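Long-range contacts in arginine decarboxylase (Campylobacter jejuni subsp. jejuni, PDB 3NZP), which probably catalyses the pyridoxal-phosphate-dependent decarboxylation of arginine to agmatine, a step in the biosynthesis of polyamines such as spermidine: residues E60-N65 with Y104-E109; H53-Q58 with K95-L100; K135-I140 with I166-K171. One frame throughout, in Å; residues are numbered along the deposited sequence.

Contact 1 of 3, residues E60-N65 with Y104-E109; sequences ENIYGN and YNYGLE
The ring of Y63 receives Y104 over one face and Y106 at its edge. CB of Y104 sits above the middle of that face, 3.9 Å from the ring centroid and 13° off the normal, a CH-pi contact. Near the ring plane, CD2 of Y106 approaches CE1 of Y63 to 3.7 Å. Neither aromatic pair is a regular stack: the Y63 and Y104 planes are inclined by 45°, with centroids 5.3 Å apart, and Y63 and Y106 also meet obliquely. The three tyrosines form an aromatic cluster in which Y63 is the shared member.

Y63 reaches this place because its CG stands anti to the carbonyl carbon (chi1 -82°), which sends the ring off helix 52-72 toward the chain entering strand 107-110. Its hydroxyl is hydrogen-bonded to the backbone N of A81 on the neighbouring strand 79-84, so the buried phenol is held at its polar end; O of Y104 lies 3.1 Å from the same OH. F79 adds an edge-to-face contact with the Y63 ring.

Y104 continues past Y63 along the helix to E60, its OH coming to 3.3 Å from CB of E60. I62 touches the cluster through CD1, 4.0 Å from OH of Y106, the two side chains crossing at about a right angle.

Y106 also packs on A81 and Y83, and its side chain lies about 8 Å from the bound pyridoxal phosphate, while G107 pairs by backbone hydrogen bonds with A81 and Y83. The tyrosine cluster thus joins helix 52-72 to the loop that leads into barrel strand 107-110, in the alpha/beta-barrel characteristic of the pyridoxal-binding domain of this decarboxylase family.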
ATOM      1  N   GLU B  60      -6.385  18.610  23.320  1.00 38.94           N
ATOM      2  CA  GLU B  60      -6.259  19.083  24.685  1.00 47.08           C
ATOM      3  C   GLU B  60      -5.492  18.086  25.528  1.00 45.65           C
ATOM      4  O   GLU B  60      -5.001  18.407  26.609  1.00 53.50           O
ATOM      5  CB  GLU B  60      -7.634  19.374  25.300  1.00 49.88           C
ATOM      6  CG  GLU B  60      -8.706  18.349  25.021  1.00 53.02           C
ATOM      7  CD  GLU B  60     -10.110  18.866  25.365  1.00 65.94           C
ATOM      8  OE1 GLU B  60     -10.513  19.932  24.826  1.00 58.99           O
ATOM      9  OE2 GLU B  60     -10.811  18.199  26.169  1.00 67.24           O
ATOM     10  N   ASN B  61      -5.366  16.873  25.025  1.00 40.80           N
ATOM     11  CA  ASN B  61      -4.630  15.867  25.750  1.00 37.18           C
ATOM     12  C   ASN B  61      -3.129  16.131  25.555  1.00 34.47           C
ATOM     13  O   ASN B  61      -2.349  16.001  26.488  1.00 34.12           O
ATOM     14  CB  ASN B  61      -5.050  14.495  25.249  1.00 46.64           C
ATOM     15  CG  ASN B  61      -4.519  13.379  26.107  1.00 57.61           C
ATOM     16  OD1 ASN B  61      -4.496  13.477  27.335  1.00 58.02           O
ATOM     17  ND2 ASN B  61      -4.094  12.295  25.464  1.00 67.24           N
ATOM     18  N   ILE B  62      -2.733  16.528  24.349  1.00 38.20           N
ATOM     19  CA  ILE B  62      -1.332  16.831  24.071  1.00 37.78           C
ATOM     20  C   ILE B  62      -0.945  18.100  24.824  1.00 40.32           C
ATOM     21  O   ILE B  62      -0.030  18.084  25.651  1.00 38.62           O
ATOM     22  CB  ILE B  62      -1.080  17.034  22.558  1.00 37.05           C
ATOM     23  CG1 ILE B  62      -1.279  15.709  21.823  1.00 34.17           C
ATOM     24  CG2 ILE B  62       0.338  17.525  22.305  1.00 30.84           C
ATOM     25  CD1 ILE B  62      -1.100  15.812  20.340  1.00 43.23           C
ATOM     26  N   TYR B  63      -1.644  19.198  24.553  1.00 39.28           N
ATOM     27  CA  TYR B  63      -1.353  20.447  25.247  1.00 38.90           C
ATOM     28  C   TYR B  63      -1.458  20.260  26.764  1.00 39.82           C
ATOM     29  O   TYR B  63      -0.659  20.810  27.529  1.00 36.22           O
ATOM     30  CB  TYR B  63      -2.303  21.542  24.773  1.00 25.38           C
ATOM     31  CG  TYR B  63      -1.844  22.156  23.488  1.00 25.42           C
ATOM     32  CD1 TYR B  63      -2.119  21.563  22.258  1.00 24.78           C
ATOM     33  CD2 TYR B  63      -1.073  23.309  23.506  1.00 34.52           C
ATOM     34  CE1 TYR B  63      -1.629  22.114  21.072  1.00 25.92           C
ATOM     35  CE2 TYR B  63      -0.580  23.862  22.340  1.00 40.32           C
ATOM     36  CZ  TYR B  63      -0.859  23.266  21.130  1.00 35.17           C
ATOM     37  OH  TYR B  63      -0.340  23.850  19.999  1.00 47.42           O
ATOM     38  N   GLY B  64      -2.435  19.460  27.185  1.00 41.70           N
ATOM     39  CA  GLY B  64      -2.626  19.193  28.597  1.00 39.74           C
ATOM     40  C   GLY B  64      -1.381  18.641  29.264  1.00 38.36           C
ATOM     41  O   GLY B  64      -0.910  19.186  30.258  1.00 35.38           O
ATOM     42  N   ASN B  65      -0.832  17.568  28.711  1.00 36.51           N
ATOM     43  CA  ASN B  65       0.357  16.965  29.284  1.00 36.63           C
ATOM     44  C   ASN B  65       1.596  17.836  29.216  1.00 33.13           C
ATOM     45  O   ASN B  65       2.337  17.938  30.186  1.00 31.78           O
ATOM     46  CB  ASN B  65       0.662  15.639  28.608  1.00 36.41           C
ATOM     47  CG  ASN B  65      -0.209  14.536  29.110  1.00 37.99           C
ATOM     48  OD1 ASN B  65      -1.380  14.459  28.761  1.00 44.73           O
ATOM     49  ND2 ASN B  65       0.348  13.680  29.966  1.00 40.43           N
ATOM     50  N   TYR B 104      -5.858  26.511  20.608  1.00 36.01           N
ATOM     51  CA  TYR B 104      -4.556  26.052  21.077  1.00 36.04           C
ATOM     52  C   TYR B 104      -3.418  26.521  20.182  1.00 38.66           C
ATOM     53  O   TYR B 104      -2.241  26.220  20.431  1.00 32.69           O
ATOM     54  CB  TYR B 104      -4.562  24.532  21.154  1.00 29.72           C
ATOM     55  CG  TYR B 104      -5.619  23.990  22.073  1.00 31.31           C
ATOM     56  CD1 TYR B 104      -5.335  23.720  23.411  1.00 32.05           C
ATOM     57  CD2 TYR B 104      -6.911  23.755  21.615  1.00 35.87           C
ATOM     58  CE1 TYR B 104      -6.311  23.222  24.270  1.00 32.53           C
ATOM     59  CE2 TYR B 104      -7.895  23.260  22.467  1.00 39.33           C
ATOM     60  CZ  TYR B 104      -7.588  22.990  23.791  1.00 29.92           C
ATOM     61  OH  TYR B 104      -8.546  22.447  24.609  1.00 29.57           O
ATOM     62  N   ASN B 105      -3.778  27.267  19.143  1.00 34.65           N
ATOM     63  CA  ASN B 105      -2.804  27.779  18.191  1.00 33.08           C
ATOM     64  C   ASN B 105      -2.088  26.616  17.505  1.00 35.98           C
ATOM     65  O   ASN B 105      -0.894  26.692  17.187  1.00 35.68           O
ATOM     66  CB  ASN B 105      -1.790  28.664  18.891  1.00 20.26           C
ATOM     67  CG  ASN B 105      -1.017  29.513  17.918  1.00 37.32           C
ATOM     68  OD1 ASN B 105       0.198  29.681  18.048  1.00 42.78           O
ATOM     69  ND2 ASN B 105      -1.716  30.062  16.933  1.00 39.85           N
ATOM     70  N   TYR B 106      -2.840  25.540  17.287  1.00 35.50           N
ATOM     71  CA  TYR B 106      -2.337  24.331  16.648  1.00 26.94           C
ATOM     72  C   TYR B 106      -1.998  24.654  15.193  1.00 26.31           C
ATOM     73  O   TYR B 106      -2.821  25.199  14.460  1.00 31.30           O
ATOM     74  CB  TYR B 106      -3.413  23.243  16.727  1.00 32.30           C
ATOM     75  CG  TYR B 106      -2.889  21.827  16.788  1.00 34.49           C
ATOM     76  CD1 TYR B 106      -2.184  21.281  15.723  1.00 38.76           C
ATOM     77  CD2 TYR B 106      -3.102  21.034  17.909  1.00 26.36           C
ATOM     78  CE1 TYR B 106      -1.701  19.979  15.765  1.00 38.89           C
ATOM     79  CE2 TYR B 106      -2.625  19.725  17.966  1.00 37.17           C
ATOM     80  CZ  TYR B 106      -1.924  19.201  16.890  1.00 40.91           C
ATOM     81  OH  TYR B 106      -1.449  17.899  16.928  1.00 34.86           O
ATOM     82  N   GLY B 107      -0.784  24.315  14.778  1.00 29.72           N
ATOM     83  CA  GLY B 107      -0.359  24.608  13.421  1.00 32.98           C
ATOM     84  C   GLY B 107      -0.488  23.457  12.443  1.00 36.84           C
ATOM     85  O   GLY B 107      -1.060  22.418  12.764  1.00 33.49           O
ATOM     86  N   LEU B 108       0.046  23.653  11.238  1.00 37.62           N
ATOM     87  CA  LEU B 108      -0.006  22.643  10.190  1.00 27.87           C
ATOM     88  C   LEU B 108       1.361  22.462   9.559  1.00 30.07           C
ATOM     89  O   LEU B 108       2.133  23.415   9.417  1.00 31.72           O
ATOM     90  CB  LEU B 108      -1.012  23.036   9.100  1.00 27.99           C
ATOM     91  CG  LEU B 108      -2.508  22.935   9.419  1.00 23.00           C
ATOM     92  CD1 LEU B 108      -3.337  23.459   8.265  1.00 16.13           C
ATOM     93  CD2 LEU B 108      -2.855  21.495   9.692  1.00 28.31           C
ATOM     94  N   GLU B 109       1.656  21.230   9.172  1.00 31.08           N
ATOM     95  CA  GLU B 109       2.929  20.918   8.549  1.00 28.59           C
ATOM     96  C   GLU B 109       2.634  20.432   7.137  1.00 27.65           C
ATOM     97  O   GLU B 109       1.661  19.718   6.916  1.00 34.38           O
ATOM     98  CB  GLU B 109       3.641  19.838   9.373  1.00 26.55           C
ATOM     99  CG  GLU B 109       5.039  19.485   8.912  1.00 32.70           C
ATOM    100  CD  GLU B 109       5.045  18.457   7.803  1.00 45.27           C
ATOM    101  OE1 GLU B 109       6.101  18.301   7.154  1.00 55.34           O
ATOM    102  OE2 GLU B 109       4.004  17.795   7.573  1.00 55.69           O
TER

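Contact 2 of 3, residues H53-Q58 with K95-L100; sequences HLIQKQ and KNLVKL
I55 meets a different residue of helix 91-100 at each of three atoms. Its CB lies 4.1 Å from CD2 of L100. With CG1 anti to the carbonyl carbon (chi1 -55°), CG2 lies anti to the backbone N and comes within 4.2 Å of CD2 of L97. At the far end of the extended CG1 arm, CD1 is 4.1 Å from CB of N96. The isoleucine crosses both N96 and L97 at about a right angle; its branches divide between these adjacent residues, while CB faces L100 a turn later. I55 also reaches H329 in a loop.

L100 answers from the other helix. Its CD2 methyl is shared between I55 and Q56, lying 3.6 Å from CB of Q56 and equally near that residue's backbone N. Q56 contributes only the root of its side chain to this apolar contact. N96 likewise takes part through its aliphatic CB, while its ND2 is hydrogen-bonded to O of G92 within its own helix.

The short helical segments run 9.7 Å apart at closest approach and cross at -46°, with I55 opposite L97 and Q56 opposite L100. One turn further along helix 52-72, I59 extends the apolar seam by touching both leucines. L97 and V98 rest in turn on L108 of strand 107-110, placing helix 91-100 against the barrel strand that follows it.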
ATOM      1  N   HIS B  53     -15.157  15.078  18.199  1.00 41.00           N
ATOM      2  CA  HIS B  53     -14.906  15.169  19.630  1.00 46.12           C
ATOM      3  C   HIS B  53     -13.600  14.487  20.037  1.00 42.19           C
ATOM      4  O   HIS B  53     -12.831  15.027  20.833  1.00 44.39           O
ATOM      5  CB  HIS B  53     -16.073  14.564  20.421  1.00 53.59           C
ATOM      6  CG  HIS B  53     -15.751  14.311  21.862  1.00 58.98           C
ATOM      7  ND1 HIS B  53     -15.544  13.044  22.366  1.00 57.65           N
ATOM      8  CD2 HIS B  53     -15.557  15.165  22.896  1.00 60.69           C
ATOM      9  CE1 HIS B  53     -15.239  13.128  23.649  1.00 62.04           C
ATOM     10  NE2 HIS B  53     -15.240  14.403  23.995  1.00 66.67           N
ATOM     11  N   LEU B  54     -13.357  13.300  19.494  1.00 34.67           N
ATOM     12  CA  LEU B  54     -12.140  12.563  19.804  1.00 32.42           C
ATOM     13  C   LEU B  54     -10.922  13.393  19.417  1.00 34.05           C
ATOM     14  O   LEU B  54      -9.916  13.417  20.130  1.00 29.80           O
ATOM     15  CB  LEU B  54     -12.132  11.226  19.057  1.00 33.18           C
ATOM     16  CG  LEU B  54     -12.613  10.003  19.848  1.00 28.33           C
ATOM     17  CD1 LEU B  54     -13.748  10.394  20.745  1.00 30.83           C
ATOM     18  CD2 LEU B  54     -13.047   8.898  18.886  1.00 31.51           C
ATOM     19  N   ILE B  55     -11.029  14.089  18.291  1.00 30.17           N
ATOM     20  CA  ILE B  55      -9.940  14.925  17.814  1.00 28.92           C
ATOM     21  C   ILE B  55      -9.644  15.987  18.851  1.00 28.01           C
ATOM     22  O   ILE B  55      -8.482  16.255  19.169  1.00 31.32           O
ATOM     23  CB  ILE B  55     -10.295  15.590  16.476  1.00 25.42           C
ATOM     24  CG1 ILE B  55     -10.699  14.527  15.466  1.00 17.99           C
ATOM     25  CG2 ILE B  55      -9.085  16.314  15.908  1.00 28.63           C
ATOM     26  CD1 ILE B  55     -11.047  15.085  14.140  1.00 17.76           C
ATOM     27  N   GLN B  56     -10.701  16.591  19.381  1.00 34.19           N
ATOM     28  CA  GLN B  56     -10.557  17.616  20.409  1.00 42.33           C
ATOM     29  C   GLN B  56      -9.877  17.004  21.637  1.00 42.41           C
ATOM     30  O   GLN B  56      -8.854  17.503  22.103  1.00 43.35           O
ATOM     31  CB  GLN B  56     -11.930  18.171  20.776  1.00 39.22           C
ATOM     32  CG  GLN B  56     -11.940  19.168  21.911  1.00 44.68           C
ATOM     33  CD  GLN B  56     -13.345  19.653  22.192  1.00 61.90           C
ATOM     34  OE1 GLN B  56     -13.844  20.567  21.527  1.00 71.02           O
ATOM     35  NE2 GLN B  56     -14.010  19.022  23.161  1.00 64.19           N
ATOM     36  N   LYS B  57     -10.445  15.922  22.157  1.00 34.29           N
ATOM     37  CA  LYS B  57      -9.856  15.256  23.300  1.00 32.97           C
ATOM     38  C   LYS B  57      -8.358  15.111  23.101  1.00 33.57           C
ATOM     39  O   LYS B  57      -7.568  15.422  23.986  1.00 39.26           O
ATOM     40  CB  LYS B  57     -10.456  13.874  23.469  1.00 43.27           C
ATOM     41  CG  LYS B  57     -11.469  13.769  24.566  1.00 55.45           C
ATOM     42  CD  LYS B  57     -10.788  13.601  25.901  1.00 59.73           C
ATOM     43  CE  LYS B  57     -11.710  12.878  26.877  1.00 70.73           C
ATOM     44  NZ  LYS B  57     -12.102  11.502  26.407  1.00 68.75           N
ATOM     45  N   GLN B  58      -7.962  14.644  21.927  1.00 32.18           N
ATOM     46  CA  GLN B  58      -6.549  14.452  21.657  1.00 33.62           C
ATOM     47  C   GLN B  58      -5.713  15.705  21.706  1.00 35.88           C
ATOM     48  O   GLN B  58      -4.610  15.690  22.246  1.00 37.79           O
ATOM     49  CB  GLN B  58      -6.372  13.762  20.316  1.00 32.60           C
ATOM     50  CG  GLN B  58      -6.721  12.303  20.421  1.00 38.68           C
ATOM     51  CD  GLN B  58      -5.774  11.582  21.340  1.00 33.03           C
ATOM     52  OE1 GLN B  58      -4.618  11.382  21.000  1.00 46.81           O
ATOM     53  NE2 GLN B  58      -6.250  11.200  22.520  1.00 36.01           N
ATOM     54  N   LYS B  95     -10.336  19.810   8.237  1.00 32.05           N
ATOM     55  CA  LYS B  95     -11.221  20.928   8.521  1.00 31.49           C
ATOM     56  C   LYS B  95     -11.584  20.980  10.001  1.00 30.89           C
ATOM     57  O   LYS B  95     -11.729  22.056  10.578  1.00 32.51           O
ATOM     58  CB  LYS B  95     -12.472  20.851   7.638  1.00 24.36           C
ATOM     59  CG  LYS B  95     -12.207  21.291   6.189  1.00 37.43           C
ATOM     60  CD  LYS B  95     -13.344  20.914   5.225  1.00 53.17           C
ATOM     61  CE  LYS B  95     -14.562  21.810   5.367  1.00 61.30           C
ATOM     62  NZ  LYS B  95     -14.249  23.217   4.967  1.00 64.41           N
ATOM     63  N   ASN B  96     -11.707  19.817  10.624  1.00 29.59           N
ATOM     64  CA  ASN B  96     -12.049  19.768  12.035  1.00 35.81           C
ATOM     65  C   ASN B  96     -10.866  20.044  12.935  1.00 38.04           C
ATOM     66  O   ASN B  96     -10.997  20.666  13.992  1.00 28.72           O
ATOM     67  CB  ASN B  96     -12.656  18.420  12.383  1.00 35.94           C
ATOM     68  CG  ASN B  96     -14.108  18.355  12.025  1.00 38.84           C
ATOM     69  OD1 ASN B  96     -14.899  19.177  12.488  1.00 41.42           O
ATOM     70  ND2 ASN B  96     -14.476  17.393  11.189  1.00 45.05           N
ATOM     71  N   LEU B  97      -9.704  19.572  12.514  1.00 38.33           N
ATOM     72  CA  LEU B  97      -8.499  19.773  13.287  1.00 36.09           C
ATOM     73  C   LEU B  97      -8.174  21.262  13.405  1.00 35.16           C
ATOM     74  O   LEU B  97      -7.963  21.766  14.502  1.00 37.39           O
ATOM     75  CB  LEU B  97      -7.334  19.017  12.643  1.00 27.67           C
ATOM     76  CG  LEU B  97      -5.921  19.025  13.243  1.00 23.63           C
ATOM     77  CD1 LEU B  97      -5.145  20.255  12.838  1.00 24.40           C
ATOM     78  CD2 LEU B  97      -6.028  18.914  14.737  1.00 29.04           C
ATOM     79  N   VAL B  98      -8.148  21.981  12.292  1.00 33.21           N
ATOM     80  CA  VAL B  98      -7.817  23.392  12.369  1.00 34.92           C
ATOM     81  C   VAL B  98      -8.842  24.134  13.196  1.00 33.44           C
ATOM     82  O   VAL B  98      -8.517  25.049  13.953  1.00 38.29           O
ATOM     83  CB  VAL B  98      -7.738  24.036  10.976  1.00 38.92           C
ATOM     84  CG1 VAL B  98      -6.641  23.373  10.169  1.00 34.91           C
ATOM     85  CG2 VAL B  98      -9.071  23.902  10.273  1.00 47.15           C
ATOM     86  N   LYS B  99     -10.093  23.730  13.063  1.00 35.18           N
ATOM     87  CA  LYS B  99     -11.158  24.375  13.799  1.00 33.35           C
ATOM     88  C   LYS B  99     -11.014  24.102  15.301  1.00 31.63           C
ATOM     89  O   LYS B  99     -10.947  25.028  16.101  1.00 31.89           O
ATOM     90  CB  LYS B  99     -12.489  23.875  13.258  1.00 36.61           C
ATOM     91  CG  LYS B  99     -13.686  24.532  13.867  1.00 53.49           C
ATOM     92  CD  LYS B  99     -14.964  24.184  13.097  1.00 65.99           C
ATOM     93  CE  LYS B  99     -14.953  24.748  11.665  1.00 64.00           C
ATOM     94  NZ  LYS B  99     -16.229  24.462  10.933  1.00 59.88           N
ATOM     95  N   LEU B 100     -10.937  22.829  15.678  1.00 33.02           N
ATOM     96  CA  LEU B 100     -10.793  22.443  17.076  1.00 22.03           C
ATOM     97  C   LEU B 100      -9.461  22.851  17.707  1.00 23.69           C
ATOM     98  O   LEU B 100      -9.384  23.080  18.910  1.00 34.72           O
ATOM     99  CB  LEU B 100     -10.975  20.940  17.219  1.00 21.69           C
ATOM    100  CG  LEU B 100     -12.394  20.446  17.503  1.00 29.45           C
ATOM    101  CD1 LEU B 100     -13.427  21.156  16.626  1.00 43.76           C
ATOM    102  CD2 LEU B 100     -12.427  18.953  17.251  1.00 39.61           C
TER

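Contact 3 of 3, residues K135-I140 with I166-K171; sequences KDRELI and IIDIAK
I140 overlaps two isoleucines of helix 160-170 with the branches of a single side chain. Its CG2 lies 3.3 Å from CD1 of I169 and 3.8 Å from CG1 of I166, so this methyl serves both. CD1 of I140, at the end of the other branch, turns to I166 as well, 4.0 Å from its CG1. I140 crosses I166 at about a right angle and I169 obliquely. Although the CB of I166 leaves its backbone away from the facing segment, CG1 still meets both branches of I140. In I169, CD1 goes to I140 and CG2 to R137, so I169 bridges two positions about a turn apart on helix 137-148.

R137 bends at chi3 (75°) and brings its guanidinium alongside I169, the two side chains passing in opposite directions. NH1 approaches CG2 of I169 to 3.5 Å, and CB of D168 sits at the guanidinium edge, near its plane. The carboxylate of D168 is farther away, OD2 being 4.5 Å from NH1 of R137, so any attraction is probably long-range rather than a salt bridge. This charged pair forms the exposed border of a buried isoleucine core, to which L155 of strand 152-157 and F144 also contribute.

The start of helix 137-148 is fixed by D136 at the N-cap: OD2 accepts from N of L139 at 2.8 Å, with a nearly straight N-H...O angle of 171°. OD1 of D136 forms a salt bridge with K113 and accepts from the backbone N of K607 of the second subunit. The two helices, with strand 152-157 between them in sequence, are consecutive outer helices of the alpha/beta-barrel, packed side by side around its parallel strands.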
ATOM      1  N   LYS B 135      12.683  21.111  -1.789  1.00 34.29           N
ATOM      2  CA  LYS B 135      11.996  22.232  -2.403  1.00 29.10           C
ATOM      3  C   LYS B 135      12.656  22.762  -3.653  1.00 31.86           C
ATOM      4  O   LYS B 135      13.873  22.723  -3.795  1.00 40.31           O
ATOM      5  CB  LYS B 135      11.878  23.354  -1.376  1.00 25.14           C
ATOM      6  CG  LYS B 135      11.564  22.848   0.027  1.00 28.83           C
ATOM      7  CD  LYS B 135      11.819  23.908   1.071  1.00 26.44           C
ATOM      8  CE  LYS B 135      11.997  23.294   2.436  1.00 32.62           C
ATOM      9  NZ  LYS B 135      10.731  22.696   2.916  1.00 45.70           N
ATOM     10  N   ASP B 136      11.850  23.256  -4.580  1.00 35.79           N
ATOM     11  CA  ASP B 136      12.410  23.839  -5.785  1.00 32.94           C
ATOM     12  C   ASP B 136      12.100  25.308  -5.685  1.00 32.91           C
ATOM     13  O   ASP B 136      11.504  25.749  -4.702  1.00 28.08           O
ATOM     14  CB  ASP B 136      11.786  23.253  -7.050  1.00 37.67           C
ATOM     15  CG  ASP B 136      10.284  23.332  -7.051  1.00 45.77           C
ATOM     16  OD1 ASP B 136       9.679  22.920  -8.067  1.00 47.27           O
ATOM     17  OD2 ASP B 136       9.706  23.800  -6.043  1.00 49.35           O
ATOM     18  N   ARG B 137      12.495  26.072  -6.695  1.00 34.04           N
ATOM     19  CA  ARG B 137      12.250  27.501  -6.659  1.00 29.46           C
ATOM     20  C   ARG B 137      10.772  27.774  -6.464  1.00 27.43           C
ATOM     21  O   ARG B 137      10.399  28.656  -5.699  1.00 26.50           O
ATOM     22  CB  ARG B 137      12.744  28.162  -7.937  1.00 37.36           C
ATOM     23  CG  ARG B 137      14.185  27.800  -8.305  1.00 58.66           C
ATOM     24  CD  ARG B 137      14.743  28.753  -9.365  1.00 66.79           C
ATOM     25  NE  ARG B 137      15.064  30.059  -8.788  1.00 84.17           N
ATOM     26  CZ  ARG B 137      16.157  30.318  -8.074  1.00 91.16           C
ATOM     27  NH1 ARG B 137      16.358  31.539  -7.586  1.00 90.16           N
ATOM     28  NH2 ARG B 137      17.060  29.365  -7.864  1.00 91.19           N
ATOM     29  N   GLU B 138       9.922  27.004  -7.135  1.00 33.05           N
ATOM     30  CA  GLU B 138       8.484  27.215  -7.014  1.00 36.35           C
ATOM     31  C   GLU B 138       7.986  27.057  -5.577  1.00 33.23           C
ATOM     32  O   GLU B 138       7.330  27.949  -5.044  1.00 34.25           O
ATOM     33  CB  GLU B 138       7.716  26.269  -7.951  1.00 44.09           C
ATOM     34  CG  GLU B 138       6.180  26.332  -7.803  1.00 56.98           C
ATOM     35  CD  GLU B 138       5.423  25.400  -8.759  1.00 64.71           C
ATOM     36  OE1 GLU B 138       4.214  25.171  -8.531  1.00 61.37           O
ATOM     37  OE2 GLU B 138       6.029  24.901  -9.737  1.00 76.13           O
ATOM     38  N   LEU B 139       8.297  25.936  -4.937  1.00 37.99           N
ATOM     39  CA  LEU B 139       7.844  25.715  -3.564  1.00 34.62           C
ATOM     40  C   LEU B 139       8.324  26.816  -2.602  1.00 32.40           C
ATOM     41  O   LEU B 139       7.570  27.261  -1.735  1.00 23.56           O
ATOM     42  CB  LEU B 139       8.311  24.339  -3.077  1.00 36.80           C
ATOM     43  CG  LEU B 139       7.732  23.812  -1.763  1.00 26.68           C
ATOM     44  CD1 LEU B 139       6.224  23.841  -1.782  1.00 26.78           C
ATOM     45  CD2 LEU B 139       8.215  22.403  -1.573  1.00 29.84           C
ATOM     46  N   ILE B 140       9.570  27.252  -2.762  1.00 31.98           N
ATOM     47  CA  ILE B 140      10.116  28.303  -1.918  1.00 31.39           C
ATOM     48  C   ILE B 140       9.334  29.594  -2.134  1.00 34.47           C
ATOM     49  O   ILE B 140       8.945  30.273  -1.179  1.00 35.16           O
ATOM     50  CB  ILE B 140      11.603  28.537  -2.231  1.00 33.12           C
ATOM     51  CG1 ILE B 140      12.364  27.227  -2.015  1.00 36.10           C
ATOM     52  CG2 ILE B 140      12.177  29.624  -1.342  1.00 28.67           C
ATOM     53  CD1 ILE B 140      13.844  27.320  -2.284  1.00 32.72           C
ATOM     54  N   ILE B 166      16.749  29.965  -1.177  1.00 33.84           N
ATOM     55  CA  ILE B 166      15.973  30.918  -0.402  1.00 31.45           C
ATOM     56  C   ILE B 166      16.652  32.279  -0.405  1.00 38.91           C
ATOM     57  O   ILE B 166      16.030  33.297  -0.717  1.00 40.87           O
ATOM     58  CB  ILE B 166      15.817  30.457   1.049  1.00 31.24           C
ATOM     59  CG1 ILE B 166      15.007  29.168   1.087  1.00 27.81           C
ATOM     60  CG2 ILE B 166      15.135  31.532   1.878  1.00 16.37           C
ATOM     61  CD1 ILE B 166      14.721  28.707   2.471  1.00 31.90           C
ATOM     62  N   ILE B 167      17.934  32.291  -0.053  1.00 46.13           N
ATOM     63  CA  ILE B 167      18.720  33.523  -0.016  1.00 44.80           C
ATOM     64  C   ILE B 167      18.535  34.305  -1.311  1.00 45.08           C
ATOM     65  O   ILE B 167      18.301  35.513  -1.287  1.00 46.27           O
ATOM     66  CB  ILE B 167      20.214  33.206   0.191  1.00 40.59           C
ATOM     67  CG1 ILE B 167      20.432  32.713   1.622  1.00 35.77           C
ATOM     68  CG2 ILE B 167      21.051  34.429  -0.096  1.00 35.83           C
ATOM     69  CD1 ILE B 167      21.814  32.170   1.884  1.00 33.92           C
ATOM     70  N   ASP B 168      18.637  33.609  -2.438  1.00 44.72           N
ATOM     71  CA  ASP B 168      18.466  34.234  -3.738  1.00 46.35           C
ATOM     72  C   ASP B 168      17.101  34.835  -3.921  1.00 47.03           C
ATOM     73  O   ASP B 168      16.975  36.043  -4.068  1.00 52.19           O
ATOM     74  CB  ASP B 168      18.698  33.228  -4.852  1.00 51.56           C
ATOM     75  CG  ASP B 168      20.150  32.901  -5.022  1.00 75.76           C
ATOM     76  OD1 ASP B 168      20.933  33.259  -4.109  1.00 80.94           O
ATOM     77  OD2 ASP B 168      20.509  32.283  -6.058  1.00 88.57           O
ATOM     78  N   ILE B 169      16.070  34.000  -3.918  1.00 48.35           N
ATOM     79  CA  ILE B 169      14.736  34.528  -4.132  1.00 47.45           C
ATOM     80  C   ILE B 169      14.317  35.456  -3.005  1.00 46.64           C
ATOM     81  O   ILE B 169      13.278  36.105  -3.082  1.00 44.03           O
ATOM     82  CB  ILE B 169      13.655  33.423  -4.283  1.00 43.96           C
ATOM     83  CG1 ILE B 169      13.062  33.096  -2.930  1.00 55.31           C
ATOM     84  CG2 ILE B 169      14.233  32.160  -4.901  1.00 44.48           C
ATOM     85  CD1 ILE B 169      11.755  32.396  -3.061  1.00 70.31           C
ATOM     86  N   ALA B 170      15.125  35.524  -1.956  1.00 52.16           N
ATOM     87  CA  ALA B 170      14.806  36.389  -0.828  1.00 58.05           C
ATOM     88  C   ALA B 170      14.911  37.842  -1.258  1.00 62.34           C
ATOM     89  O   ALA B 170      14.021  38.662  -0.986  1.00 60.28           O
ATOM     90  CB  ALA B 170      15.765  36.116   0.316  1.00 58.63           C
ATOM     91  N   LYS B 171      16.019  38.135  -1.934  1.00 61.82           N
ATOM     92  CA  LYS B 171      16.325  39.471  -2.425  1.00 61.47           C
ATOM     93  C   LYS B 171      15.638  39.729  -3.757  1.00 59.26           C
ATOM     94  O   LYS B 171      15.951  40.686  -4.457  1.00 60.05           O
ATOM     95  CB  LYS B 171      17.846  39.638  -2.558  1.00 61.48           C
ATOM     96  CG  LYS B 171      18.545  38.582  -3.415  1.00 63.74           C
ATOM     97  CD  LYS B 171      20.081  38.601  -3.234  1.00 61.60           C
ATOM     98  CE  LYS B 171      20.507  38.232  -1.807  1.00 63.20           C
ATOM     99  NZ  LYS B 171      21.992  38.302  -1.617  1.00 58.45           N
TER

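How the contacts relate
All three contacts lie on the helical layer or the strand entrances of the barrel. Contacts 1 and 2 are neighbours that touch each other, their centres 10 Å apart: both draw on helix 52-72, and their segments alternate along the chain. Together they tie that helix to helix 91-100 and to the loop entering strand 107-110, the next strand in the chain. Contact 3 comes later in the sequence, its centre about 30 Å from that of contact 1 and 33 Å from that of contact 2, and joins helices 137-148 and 160-170 farther round the barrel. Contacts 1 and 2 lie nearer the cofactor, whereas contact 3 borders the second subunit.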